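Local coordinates for protein PHO85 cyclin PHO80 (Saccharomyces cerevisiae, PDB 2PMI) that acts as the cyclin partner of the cyclin-dependent kinase PHO85 and represses phosphate-starvation-responsive genes when phosphate is plentiful, at residues Arg32-Val36 with Leu84-Ser88; Met96-Tyr100 with Val216-Tyr221; Leu46-Glu51 with Thr113-Ala119; Leu38-Met42 with Ile224-Ser230. One frame throughout, in Å; residues are numbered along the deposited sequence.

Contact 1 (Arg32-Val36 with Leu84-Ser88); sequences RTDLV and LTKFS
Lys-86 NZ reaches across to Thr-33 OG1 at 3.3 Å, a weak hydrogen bond in which the ammonium is the donor. The lysine chain bends at chi2 (-47°), which brings its end back toward the helix that starts at Arg-32, and it meets the threonine side chain at about a right angle. The arginine and lysine chains run antiparallel past one another. Arg-32 NH2 lies 3.4 Å from Lys-86 NZ, a pairing of two donors with like charge, while Lys-86 CD sits at the guanidinium edge, in its plane. One guanidinium face is covered by the methyl of Thr-85, with CG2 3.4 Å above the margin of the group. The same NH2 stands 3.1 Å from Thr-85 O, a carbonyl in the last turn of helix 77-86. Deeper in, Val-36 CG2 and Thr-85 OG1 come tip to tip at 3.5 Å; this hydroxyl is already bonded to Phe-81 O. A buried methyl-to-hydroxyl contact thus gives way to partly exposed polar groups. Two cations so close would be expected to disfavour each other, perhaps lowering the lysine's affinity for its proton, although the carbonyl end of helix 77-86 should offset part of that cost.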
loop_
_atom_site.group_PDB
_atom_site.type_symbol
_atom_site.label_atom_id
_atom_site.label_comp_id
_atom_site.label_asym_id
_atom_site.label_seq_id
_atom_site.Cartn_x
_atom_site.Cartn_y
_atom_site.Cartn_z
ATOM N N ARG B 32 15.109 12.689 12.335
ATOM C CA ARG B 32 14.149 13.415 11.500
ATOM C C ARG B 32 14.534 14.890 11.363
ATOM O O ARG B 32 14.234 15.545 10.359
ATOM C CB ARG B 32 12.738 13.329 12.073
ATOM C CG ARG B 32 12.039 12.004 11.845
ATOM C CD ARG B 32 10.579 12.072 12.322
ATOM N NE ARG B 32 10.285 13.329 13.015
ATOM C CZ ARG B 32 9.077 13.697 13.427
ATOM N NH1 ARG B 32 8.038 12.897 13.220
ATOM N NH2 ARG B 32 8.909 14.870 14.040
ATOM N N THR B 33 15.186 15.417 12.390
ATOM C CA THR B 33 15.610 16.801 12.353
ATOM C C THR B 33 16.754 16.892 11.355
ATOM O O THR B 33 16.726 17.741 10.471
ATOM C CB THR B 33 16.030 17.306 13.772
ATOM O OG1 THR B 33 14.847 17.587 14.533
ATOM C CG2 THR B 33 16.872 18.578 13.693
ATOM N N ASP B 34 17.738 16.002 11.466
ATOM C CA ASP B 34 18.858 16.032 10.530
ATOM C C ASP B 34 18.400 15.932 9.078
ATOM O O ASP B 34 19.039 16.487 8.189
ATOM C CB ASP B 34 19.866 14.917 10.822
ATOM C CG ASP B 34 20.694 15.188 12.055
ATOM O OD1 ASP B 34 20.873 16.367 12.417
ATOM O OD2 ASP B 34 21.185 14.215 12.654
ATOM N N LEU B 35 17.307 15.216 8.825
ATOM C CA LEU B 35 16.806 15.120 7.459
ATOM C C LEU B 35 16.323 16.499 7.030
ATOM O O LEU B 35 16.875 17.107 6.124
ATOM C CB LEU B 35 15.658 14.122 7.361
ATOM C CG LEU B 35 16.096 12.667 7.182
ATOM C CD1 LEU B 35 14.861 11.771 6.998
ATOM C CD2 LEU B 35 17.048 12.575 5.973
ATOM N N VAL B 36 15.294 16.996 7.692
ATOM C CA VAL B 36 14.779 18.304 7.368
ATOM C C VAL B 36 15.913 19.275 7.047
ATOM O O VAL B 36 15.764 20.107 6.151
ATOM C CB VAL B 36 13.949 18.884 8.526
ATOM C CG1 VAL B 36 13.512 20.297 8.183
ATOM C CG2 VAL B 36 12.735 18.009 8.794
ATOM N N LEU B 84 5.887 21.635 10.119
ATOM C CA LEU B 84 5.043 20.648 9.459
ATOM C C LEU B 84 5.453 19.285 9.974
ATOM O O LEU B 84 4.610 18.423 10.231
ATOM C CB LEU B 84 5.251 20.657 7.946
ATOM C CG LEU B 84 4.972 21.896 7.086
ATOM C CD1 LEU B 84 4.794 21.437 5.632
ATOM C CD2 LEU B 84 3.719 22.637 7.569
ATOM N N THR B 85 6.762 19.101 10.122
ATOM C CA THR B 85 7.329 17.838 10.591
ATOM C C THR B 85 6.972 17.468 12.030
ATOM O O THR B 85 6.717 16.292 12.330
ATOM C CB THR B 85 8.869 17.845 10.482
ATOM O OG1 THR B 85 9.252 18.165 9.138
ATOM C CG2 THR B 85 9.442 16.478 10.870
ATOM N N LYS B 86 6.953 18.467 12.914
ATOM C CA LYS B 86 6.658 18.232 14.326
ATOM C C LYS B 86 5.186 18.102 14.667
ATOM O O LYS B 86 4.774 17.129 15.287
ATOM C CB LYS B 86 7.278 19.345 15.177
ATOM C CG LYS B 86 8.777 19.520 14.925
ATOM C CD LYS B 86 9.499 18.157 14.930
ATOM C CE LYS B 86 10.934 18.255 14.416
ATOM N NZ LYS B 86 11.599 16.920 14.317
ATOM N N PHE B 87 4.396 19.074 14.236
ATOM C CA PHE B 87 2.976 19.098 14.536
ATOM C C PHE B 87 2.074 18.272 13.619
ATOM O O PHE B 87 0.853 18.488 13.559
ATOM C CB PHE B 87 2.515 20.556 14.596
ATOM C CG PHE B 87 3.295 21.392 15.585
ATOM C CD1 PHE B 87 4.630 21.718 15.345
ATOM C CD2 PHE B 87 2.707 21.829 16.766
ATOM C CE1 PHE B 87 5.371 22.467 16.267
ATOM C CE2 PHE B 87 3.443 22.577 17.691
ATOM C CZ PHE B 87 4.780 22.895 17.436
ATOM N N SER B 88 2.679 17.322 12.913
ATOM C CA SER B 88 1.953 16.419 12.018
ATOM C C SER B 88 2.720 15.122 11.946
ATOM O O SER B 88 2.435 14.260 11.121
ATOM C CB SER B 88 1.800 17.016 10.622
ATOM O OG SER B 88 0.606 17.777 10.535
#

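Contact 2 (Met96-Tyr100 with Val216-Tyr221); sequences MTSLY and VLDKYY
The end of Met-96 is the bump of this interface. Its chain is bent at both chi2 and chi3, and the curl drops CE into a hollow on helix 216-227 formed by Leu-217, Tyr-220 and Tyr-221. There CE meets Tyr-220 CB at 3.5 Å and Tyr-221 CB at 3.8 Å. Leu-217 answers in the reverse direction: its CD2 enters the notch between Met-96 and Thr-97, 3.5 Å from Met-96 CB and 3.4 Å from Thr-97 OG1, a hydroxyl that bonds to Cys-93 O within its own helix. One turn further along, the two tyrosines interlock. Tyr-100, with CG roughly anti to its backbone N (chi1 157°), turns its edge toward the face of Tyr-220 in an offset edge-to-face pair, the centroids 5.3 Å apart and the planes at 82°. Tyr-100 CB rides over the same ring in a CH-pi contact, 4.0 Å from the Tyr-220 centroid. Val-216 CG1 packs beside the Tyr-100 ring, 3.4 Å from its CD1, with the valine lying across the tyrosine side chain. Leu-99 CD2 closes in at the edge of the Tyr-220 ring. The hydroxyl of Tyr-100 continues past the interface to Asn-176 ND2. The helix segments cross nearly perpendicularly, at 83° with axes 9.5 Å apart, and every touching residue is buried. This is helix-on-helix core packing, in which helix 216-227, the last helix of the modelled chain, packs across helix 92-108 of the all-helical cyclin fold.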
loop_
_atom_site.group_PDB
_atom_site.type_symbol
_atom_site.label_atom_id
_atom_site.label_comp_id
_atom_site.label_asym_id
_atom_site.label_seq_id
_atom_site.Cartn_x
_atom_site.Cartn_y
_atom_site.Cartn_z
ATOM N N MET B 96 11.658 12.187 2.705
ATOM C CA MET B 96 12.400 11.945 1.486
ATOM C C MET B 96 11.476 12.081 0.275
ATOM O O MET B 96 11.730 12.859 -0.646
ATOM C CB MET B 96 13.000 10.539 1.526
ATOM C CG MET B 96 14.123 10.379 2.521
ATOM S SD MET B 96 15.332 11.671 2.289
ATOM C CE MET B 96 15.912 11.289 0.641
ATOM N N THR B 97 10.401 11.306 0.290
ATOM C CA THR B 97 9.430 11.326 -0.781
ATOM C C THR B 97 9.089 12.745 -1.203
ATOM O O THR B 97 9.016 13.043 -2.390
ATOM C CB THR B 97 8.144 10.614 -0.354
ATOM O OG1 THR B 97 8.398 9.207 -0.227
ATOM C CG2 THR B 97 7.035 10.855 -1.375
ATOM N N SER B 98 8.876 13.623 -0.235
ATOM C CA SER B 98 8.545 15.001 -0.556
ATOM C C SER B 98 9.575 15.584 -1.517
ATOM O O SER B 98 9.222 16.140 -2.563
ATOM C CB SER B 98 8.469 15.841 0.718
ATOM O OG SER B 98 7.190 15.696 1.327
ATOM N N LEU B 99 10.849 15.439 -1.162
ATOM C CA LEU B 99 11.931 15.944 -1.987
ATOM C C LEU B 99 11.850 15.305 -3.369
ATOM O O LEU B 99 11.817 15.998 -4.393
ATOM C CB LEU B 99 13.273 15.627 -1.342
ATOM C CG LEU B 99 14.491 16.223 -2.045
ATOM C CD1 LEU B 99 14.516 17.733 -1.859
ATOM C CD2 LEU B 99 15.750 15.599 -1.478
ATOM N N TYR B 100 11.818 13.980 -3.398
ATOM C CA TYR B 100 11.722 13.255 -4.656
ATOM C C TYR B 100 10.530 13.747 -5.481
ATOM O O TYR B 100 10.593 13.784 -6.709
ATOM C CB TYR B 100 11.567 11.772 -4.373
ATOM C CG TYR B 100 10.938 10.996 -5.497
ATOM C CD1 TYR B 100 11.684 10.626 -6.618
ATOM C CD2 TYR B 100 9.603 10.598 -5.426
ATOM C CE1 TYR B 100 11.131 9.877 -7.628
ATOM C CE2 TYR B 100 9.030 9.843 -6.444
ATOM C CZ TYR B 100 9.806 9.481 -7.544
ATOM O OH TYR B 100 9.264 8.701 -8.547
ATOM N N VAL B 216 14.630 4.372 -4.907
ATOM C CA VAL B 216 14.564 5.806 -5.089
ATOM C C VAL B 216 14.945 6.575 -3.817
ATOM O O VAL B 216 15.971 7.255 -3.801
ATOM C CB VAL B 216 13.163 6.253 -5.546
ATOM C CG1 VAL B 216 13.206 7.700 -5.955
ATOM C CG2 VAL B 216 12.680 5.396 -6.696
ATOM N N LEU B 217 14.139 6.445 -2.754
ATOM C CA LEU B 217 14.364 7.174 -1.495
ATOM C C LEU B 217 15.773 7.114 -0.928
ATOM O O LEU B 217 16.262 8.114 -0.387
ATOM C CB LEU B 217 13.350 6.749 -0.434
ATOM C CG LEU B 217 11.863 7.046 -0.713
ATOM C CD1 LEU B 217 11.040 6.708 0.516
ATOM C CD2 LEU B 217 11.653 8.508 -1.055
ATOM N N ASP B 218 16.427 5.960 -1.049
ATOM C CA ASP B 218 17.809 5.826 -0.580
ATOM C C ASP B 218 18.670 6.669 -1.528
ATOM O O ASP B 218 19.431 7.542 -1.099
ATOM C CB ASP B 218 18.292 4.377 -0.672
ATOM C CG ASP B 218 17.288 3.380 -0.120
ATOM O OD1 ASP B 218 16.073 3.520 -0.421
ATOM O OD2 ASP B 218 17.727 2.445 0.595
ATOM N N LYS B 219 18.531 6.391 -2.826
ATOM C CA LYS B 219 19.266 7.105 -3.861
ATOM C C LYS B 219 19.306 8.589 -3.544
ATOM O O LYS B 219 20.366 9.210 -3.606
ATOM C CB LYS B 219 18.609 6.906 -5.227
ATOM C CG LYS B 219 19.448 7.439 -6.387
ATOM C CD LYS B 219 18.689 7.446 -7.709
ATOM C CE LYS B 219 17.696 8.606 -7.776
ATOM N NZ LYS B 219 16.874 8.604 -9.027
ATOM N N TYR B 220 18.153 9.165 -3.209
ATOM C CA TYR B 220 18.105 10.582 -2.881
ATOM C C TYR B 220 18.789 10.890 -1.562
ATOM O O TYR B 220 19.505 11.896 -1.434
ATOM C CB TYR B 220 16.673 11.063 -2.805
ATOM C CG TYR B 220 16.040 11.286 -4.144
ATOM C CD1 TYR B 220 15.550 12.540 -4.502
ATOM C CD2 TYR B 220 15.907 10.242 -5.049
ATOM C CE1 TYR B 220 14.944 12.745 -5.719
ATOM C CE2 TYR B 220 15.300 10.443 -6.275
ATOM C CZ TYR B 220 14.820 11.696 -6.602
ATOM O OH TYR B 220 14.200 11.886 -7.815
ATOM N N TYR B 221 18.557 10.034 -0.571
ATOM C CA TYR B 221 19.166 10.244 0.725
ATOM C C TYR B 221 20.660 10.409 0.494
ATOM O O TYR B 221 21.230 11.455 0.806
ATOM C CB TYR B 221 18.862 9.055 1.642
ATOM C CG TYR B 221 19.630 9.054 2.944
ATOM C CD1 TYR B 221 19.637 10.174 3.777
ATOM C CD2 TYR B 221 20.357 7.929 3.337
ATOM C CE1 TYR B 221 20.348 10.174 4.965
ATOM C CE2 TYR B 221 21.070 7.913 4.523
ATOM C CZ TYR B 221 21.064 9.034 5.335
ATOM O OH TYR B 221 21.768 9.009 6.522
#

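Contact 3 (Leu46-Glu51 with Thr113-Ala119); sequences LIAINE and TLNSLTA
Ser-116 OG donates to Glu-51 OE1 over 2.9 Å, arriving at the syn lone pair, the side of the other carboxylate oxygen. Straight beyond CG, the Glu-51 chain carries its carboxylate from the end of helix 32-51 to the loop. The serine hydroxyl lies between its backbone N and carbonyl carbon (chi1 75°), which leaves OG facing that carboxylate. At a separate point on the loop, Asn-50 ND2 gives a weak bond to Leu-114 O at 3.1 Å; the N-H...O angle of 124° shows how bent it is. Both bonds link the C-terminal end of a cyclin-box helix to the connection between helices 92-108 and 119-134. Within that connection Asn-115 O accepts two backbone donors, Thr-118 N at 2.8 Å and Ala-119 N at 3.3 Å, from opposite faces of its carbonyl plane. Thr-118 occupies the N-cap of helix 119-134, though its side chain makes no capping bond. Beneath these polar groups Ile-47 runs along the loop, its CG1 3.9 Å from Leu-114 CG and its CD1 3.6 Å from Ala-119 CB. Leu-46 CD1 meets Leu-114 CD2 at 3.5 Å, and Leu-114 also packs against Ile-102 and Gln-106 of helix 92-108.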
loop_
_atom_site.group_PDB
_atom_site.type_symbol
_atom_site.label_atom_id
_atom_site.label_comp_id
_atom_site.label_asym_id
_atom_site.label_seq_id
_atom_site.Cartn_x
_atom_site.Cartn_y
_atom_site.Cartn_z
ATOM N N LEU B 46 18.371 24.397 -4.885
ATOM C CA LEU B 46 17.694 24.290 -6.163
ATOM C C LEU B 46 16.978 25.603 -6.426
ATOM O O LEU B 46 16.759 25.985 -7.572
ATOM C CB LEU B 46 16.654 23.176 -6.131
ATOM C CG LEU B 46 17.108 21.732 -5.985
ATOM C CD1 LEU B 46 15.871 20.864 -5.962
ATOM C CD2 LEU B 46 18.005 21.329 -7.135
ATOM N N ILE B 47 16.595 26.296 -5.363
ATOM C CA ILE B 47 15.894 27.550 -5.543
ATOM C C ILE B 47 16.848 28.627 -6.012
ATOM O O ILE B 47 16.514 29.452 -6.870
ATOM C CB ILE B 47 15.173 27.950 -4.252
ATOM C CG1 ILE B 47 13.924 27.073 -4.113
ATOM C CG2 ILE B 47 14.814 29.429 -4.269
ATOM C CD1 ILE B 47 13.228 27.178 -2.790
ATOM N N ALA B 48 18.051 28.595 -5.460
ATOM C CA ALA B 48 19.080 29.546 -5.833
ATOM C C ALA B 48 19.382 29.370 -7.323
ATOM O O ALA B 48 19.209 30.290 -8.122
ATOM C CB ALA B 48 20.329 29.290 -5.011
ATOM N N ILE B 49 19.815 28.166 -7.682
ATOM C CA ILE B 49 20.172 27.834 -9.053
ATOM C C ILE B 49 19.045 27.990 -10.069
ATOM O O ILE B 49 19.272 28.425 -11.189
ATOM C CB ILE B 49 20.721 26.389 -9.133
ATOM C CG1 ILE B 49 21.957 26.252 -8.244
ATOM C CG2 ILE B 49 21.089 26.047 -10.560
ATOM C CD1 ILE B 49 22.613 24.908 -8.325
ATOM N N ASN B 50 17.830 27.638 -9.685
ATOM C CA ASN B 50 16.706 27.749 -10.608
ATOM C C ASN B 50 16.332 29.206 -10.866
ATOM O O ASN B 50 15.712 29.536 -11.877
ATOM C CB ASN B 50 15.501 26.971 -10.058
ATOM C CG ASN B 50 15.322 25.611 -10.726
ATOM O OD1 ASN B 50 16.296 24.934 -11.091
ATOM N ND2 ASN B 50 14.069 25.199 -10.876
ATOM N N GLU B 51 16.707 30.081 -9.945
ATOM C CA GLU B 51 16.400 31.487 -10.112
ATOM C C GLU B 51 17.607 32.187 -10.676
ATOM O O GLU B 51 17.519 33.314 -11.145
ATOM C CB GLU B 51 15.989 32.099 -8.781
ATOM C CG GLU B 51 14.534 31.845 -8.460
ATOM C CD GLU B 51 14.152 32.276 -7.070
ATOM O OE1 GLU B 51 12.946 32.201 -6.753
ATOM O OE2 GLU B 51 15.050 32.680 -6.298
ATOM N N THR B 113 7.974 25.043 -11.455
ATOM C CA THR B 113 9.415 25.126 -11.304
ATOM C C THR B 113 9.766 25.532 -9.887
ATOM O O THR B 113 9.340 26.579 -9.409
ATOM C CB THR B 113 10.011 26.128 -12.269
ATOM O OG1 THR B 113 9.610 25.788 -13.608
ATOM C CG2 THR B 113 11.534 26.112 -12.146
ATOM N N LEU B 114 10.540 24.692 -9.211
ATOM C CA LEU B 114 10.906 24.966 -7.835
ATOM C C LEU B 114 11.731 26.232 -7.727
ATOM O O LEU B 114 12.860 26.303 -8.212
ATOM C CB LEU B 114 11.690 23.791 -7.241
ATOM C CG LEU B 114 12.198 23.967 -5.802
ATOM C CD1 LEU B 114 11.022 24.153 -4.868
ATOM C CD2 LEU B 114 13.021 22.762 -5.387
ATOM N N ASN B 115 11.150 27.242 -7.105
ATOM C CA ASN B 115 11.855 28.486 -6.898
ATOM C C ASN B 115 11.258 29.080 -5.633
ATOM O O ASN B 115 10.155 28.695 -5.216
ATOM C CB ASN B 115 11.683 29.430 -8.097
ATOM C CG ASN B 115 10.241 29.860 -8.319
ATOM O OD1 ASN B 115 9.625 30.490 -7.468
ATOM N ND2 ASN B 115 9.703 29.526 -9.476
ATOM N N SER B 116 11.987 30.005 -5.020
ATOM C CA SER B 116 11.520 30.617 -3.795
ATOM C C SER B 116 10.250 31.418 -3.992
ATOM O O SER B 116 10.201 32.598 -3.663
ATOM C CB SER B 116 12.599 31.519 -3.206
ATOM O OG SER B 116 12.699 32.714 -3.935
ATOM N N LEU B 117 9.221 30.783 -4.531
ATOM C CA LEU B 117 7.951 31.458 -4.732
ATOM C C LEU B 117 6.898 30.374 -4.815
ATOM O O LEU B 117 5.699 30.660 -4.802
ATOM C CB LEU B 117 7.973 32.266 -6.023
ATOM C CG LEU B 117 7.021 33.458 -6.097
ATOM C CD1 LEU B 117 7.286 34.400 -4.928
ATOM C CD2 LEU B 117 7.221 34.190 -7.416
ATOM N N THR B 118 7.369 29.125 -4.883
ATOM C CA THR B 118 6.509 27.947 -4.959
ATOM C C THR B 118 6.798 26.927 -3.868
ATOM O O THR B 118 5.913 26.173 -3.450
ATOM C CB THR B 118 6.694 27.201 -6.286
ATOM O OG1 THR B 118 8.097 27.108 -6.597
ATOM C CG2 THR B 118 5.910 27.879 -7.381
ATOM N N ALA B 119 8.054 26.904 -3.431
ATOM C CA ALA B 119 8.530 25.958 -2.428
ATOM C C ALA B 119 7.556 25.604 -1.296
ATOM O O ALA B 119 7.127 24.456 -1.190
ATOM C CB ALA B 119 9.856 26.445 -1.863
#

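Contact 4 (Leu38-Met42 with Ile224-Ser230); sequences LISRM and IVQLVGS
A cyclin-box helix, 32-51, here receives the C-terminal end of helix 216-227 and the turn that follows it. Arg-41 supplies the polar part. Its chain runs extended from CG to NE and carries NH1 to Val-228 O, a hydrogen bond of 3.2 Å with an N-H...O angle of 144°. The donor lies in the carbonyl plane, at a C=O...N angle of 158°, but the oxygen is tilted 24° out of the guanidinium plane. Gly-229 O stands at the guanidinium edge, 3.1 Å from the same NH1. The other terminal nitrogen, NH2, bonds to Val-241 O and Arg-239 O, so this buried cation is held by backbone carbonyls from two separate parts of the C-terminal region. Val-228 lies against the helix backbone, with CG2 3.4 Å from Leu-38 O and CG1 3.6 Å from Met-42 CA. Ile-224 and Leu-38 cross nearly perpendicularly, Ile-224 CD1 resting 3.4 Å from Leu-38 CB, and Leu-38 CD1 extends on to Val-225 CG2 at 3.5 Å. The Met-42 side chain lies against Ile-224 and Leu-227, although its methyl is less surely placed. Away from this interface, Ser-40 packs on helix 77-86, and Ile-39 touches both that helix and helix 92-108. Since Ile-224 also rests on Leu-99, helices 32-51, 92-108 and 216-227 meet in one apolar cluster, with Tyr-243 of the C-terminal tail bordering it at Leu-38.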
loop_
_atom_site.group_PDB
_atom_site.type_symbol
_atom_site.label_atom_id
_atom_site.label_comp_id
_atom_site.label_asym_id
_atom_site.label_seq_id
_atom_site.Cartn_x
_atom_site.Cartn_y
_atom_site.Cartn_z
ATOM N N LEU B 38 19.157 18.521 5.920
ATOM C CA LEU B 38 19.692 18.071 4.643
ATOM C C LEU B 38 18.707 18.375 3.515
ATOM O O LEU B 38 19.099 18.858 2.461
ATOM C CB LEU B 38 19.995 16.567 4.678
ATOM C CG LEU B 38 21.181 16.157 5.553
ATOM C CD1 LEU B 38 21.493 14.667 5.408
ATOM C CD2 LEU B 38 22.383 16.981 5.143
ATOM N N ILE B 39 17.425 18.111 3.725
ATOM C CA ILE B 39 16.458 18.388 2.676
ATOM C C ILE B 39 16.302 19.878 2.415
ATOM O O ILE B 39 16.378 20.321 1.270
ATOM C CB ILE B 39 15.080 17.807 2.996
ATOM C CG1 ILE B 39 15.155 16.277 3.020
ATOM C CG2 ILE B 39 14.088 18.262 1.946
ATOM C CD1 ILE B 39 13.852 15.586 3.463
ATOM N N SER B 40 16.081 20.648 3.472
ATOM C CA SER B 40 15.912 22.091 3.332
ATOM C C SER B 40 17.085 22.741 2.598
ATOM O O SER B 40 16.898 23.607 1.742
ATOM C CB SER B 40 15.755 22.726 4.710
ATOM O OG SER B 40 14.590 22.236 5.340
ATOM N N ARG B 41 18.296 22.326 2.956
ATOM C CA ARG B 41 19.500 22.854 2.328
ATOM C C ARG B 41 19.389 22.622 0.831
ATOM O O ARG B 41 19.451 23.557 0.030
ATOM C CB ARG B 41 20.747 22.146 2.864
ATOM C CG ARG B 41 21.136 22.521 4.286
ATOM C CD ARG B 41 22.343 21.697 4.736
ATOM N NE ARG B 41 22.991 22.246 5.928
ATOM C CZ ARG B 41 24.070 21.715 6.500
ATOM N NH1 ARG B 41 24.626 20.615 5.993
ATOM N NH2 ARG B 41 24.605 22.289 7.571
ATOM N N MET B 42 19.224 21.362 0.461
ATOM C CA MET B 42 19.095 20.999 -0.934
ATOM C C MET B 42 18.015 21.851 -1.596
ATOM O O MET B 42 18.180 22.329 -2.720
ATOM C CB MET B 42 18.708 19.530 -1.044
ATOM C CG MET B 42 18.517 19.067 -2.463
ATOM S SD MET B 42 20.048 19.260 -3.366
ATOM C CE MET B 42 20.908 17.817 -2.768
ATOM N N ILE B 224 21.668 13.757 -1.318
ATOM C CA ILE B 224 21.690 15.018 -0.580
ATOM C C ILE B 224 22.914 15.175 0.334
ATOM O O ILE B 224 23.467 16.273 0.473
ATOM C CB ILE B 224 20.388 15.215 0.244
ATOM C CG1 ILE B 224 20.285 14.167 1.353
ATOM C CG2 ILE B 224 19.183 15.127 -0.680
ATOM C CD1 ILE B 224 19.085 14.357 2.261
ATOM N N VAL B 225 23.347 14.083 0.948
ATOM C CA VAL B 225 24.500 14.157 1.823
ATOM C C VAL B 225 25.736 14.451 0.988
ATOM O O VAL B 225 26.638 15.167 1.418
ATOM C CB VAL B 225 24.706 12.844 2.585
ATOM C CG1 VAL B 225 25.934 12.951 3.488
ATOM C CG2 VAL B 225 23.461 12.528 3.390
ATOM N N GLN B 226 25.778 13.895 -0.215
ATOM C CA GLN B 226 26.919 14.127 -1.085
ATOM C C GLN B 226 26.869 15.562 -1.599
ATOM O O GLN B 226 27.902 16.208 -1.756
ATOM C CB GLN B 226 26.902 13.162 -2.267
ATOM C CG GLN B 226 28.096 13.319 -3.184
ATOM C CD GLN B 226 27.973 12.500 -4.458
ATOM O OE1 GLN B 226 27.109 12.766 -5.308
ATOM N NE2 GLN B 226 28.837 11.495 -4.600
ATOM N N LEU B 227 25.663 16.063 -1.841
ATOM C CA LEU B 227 25.514 17.409 -2.354
ATOM C C LEU B 227 25.632 18.509 -1.320
ATOM O O LEU B 227 26.651 19.187 -1.242
ATOM C CB LEU B 227 24.178 17.564 -3.092
ATOM C CG LEU B 227 24.158 17.277 -4.601
ATOM C CD1 LEU B 227 22.804 17.671 -5.193
ATOM C CD2 LEU B 227 25.270 18.051 -5.278
ATOM N N VAL B 228 24.572 18.688 -0.544
ATOM C CA VAL B 228 24.510 19.716 0.479
ATOM C C VAL B 228 24.928 19.182 1.839
ATOM O O VAL B 228 24.580 19.754 2.880
ATOM C CB VAL B 228 23.080 20.287 0.577
ATOM C CG1 VAL B 228 22.699 20.944 -0.740
ATOM C CG2 VAL B 228 22.085 19.167 0.913
ATOM N N GLY B 229 25.676 18.084 1.823
ATOM C CA GLY B 229 26.141 17.481 3.063
ATOM C C GLY B 229 26.980 18.415 3.912
ATOM O O GLY B 229 26.791 18.507 5.124
ATOM N N SER B 230 27.917 19.108 3.278
ATOM C CA SER B 230 28.763 20.044 3.999
ATOM C C SER B 230 27.976 21.310 4.274
ATOM O O SER B 230 26.894 21.516 3.724
ATOM C CB SER B 230 30.001 20.393 3.183
ATOM O OG SER B 230 30.716 19.223 2.852
#

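Overall arrangement
From the N terminus, helix 32-51 opens contacts 1, 4 and 3 in that order. Contact 1 closes first, at the end of helix 77-86. Contact 2 then opens on helix 92-108, in series with contact 1. Contact 3 closes in the connection to helix 119-134, crossing contacts 1 and 2. Helix 216-227 closes contact 2 and then contact 4, so contacts 2 and 3 both nest inside the loop of contact 4, which crosses contact 1. Contacts 2 and 4 touch between Leu-99 and Met-42, contacts 1 and 2 where Leu-35 packs near Met-96. Contacts 1 and 3 tie helix 32-51 to helix 77-86 and to the 113-119 connection; contacts 2 and 4 bring helix 216-227 onto helices 92-108 and 32-51.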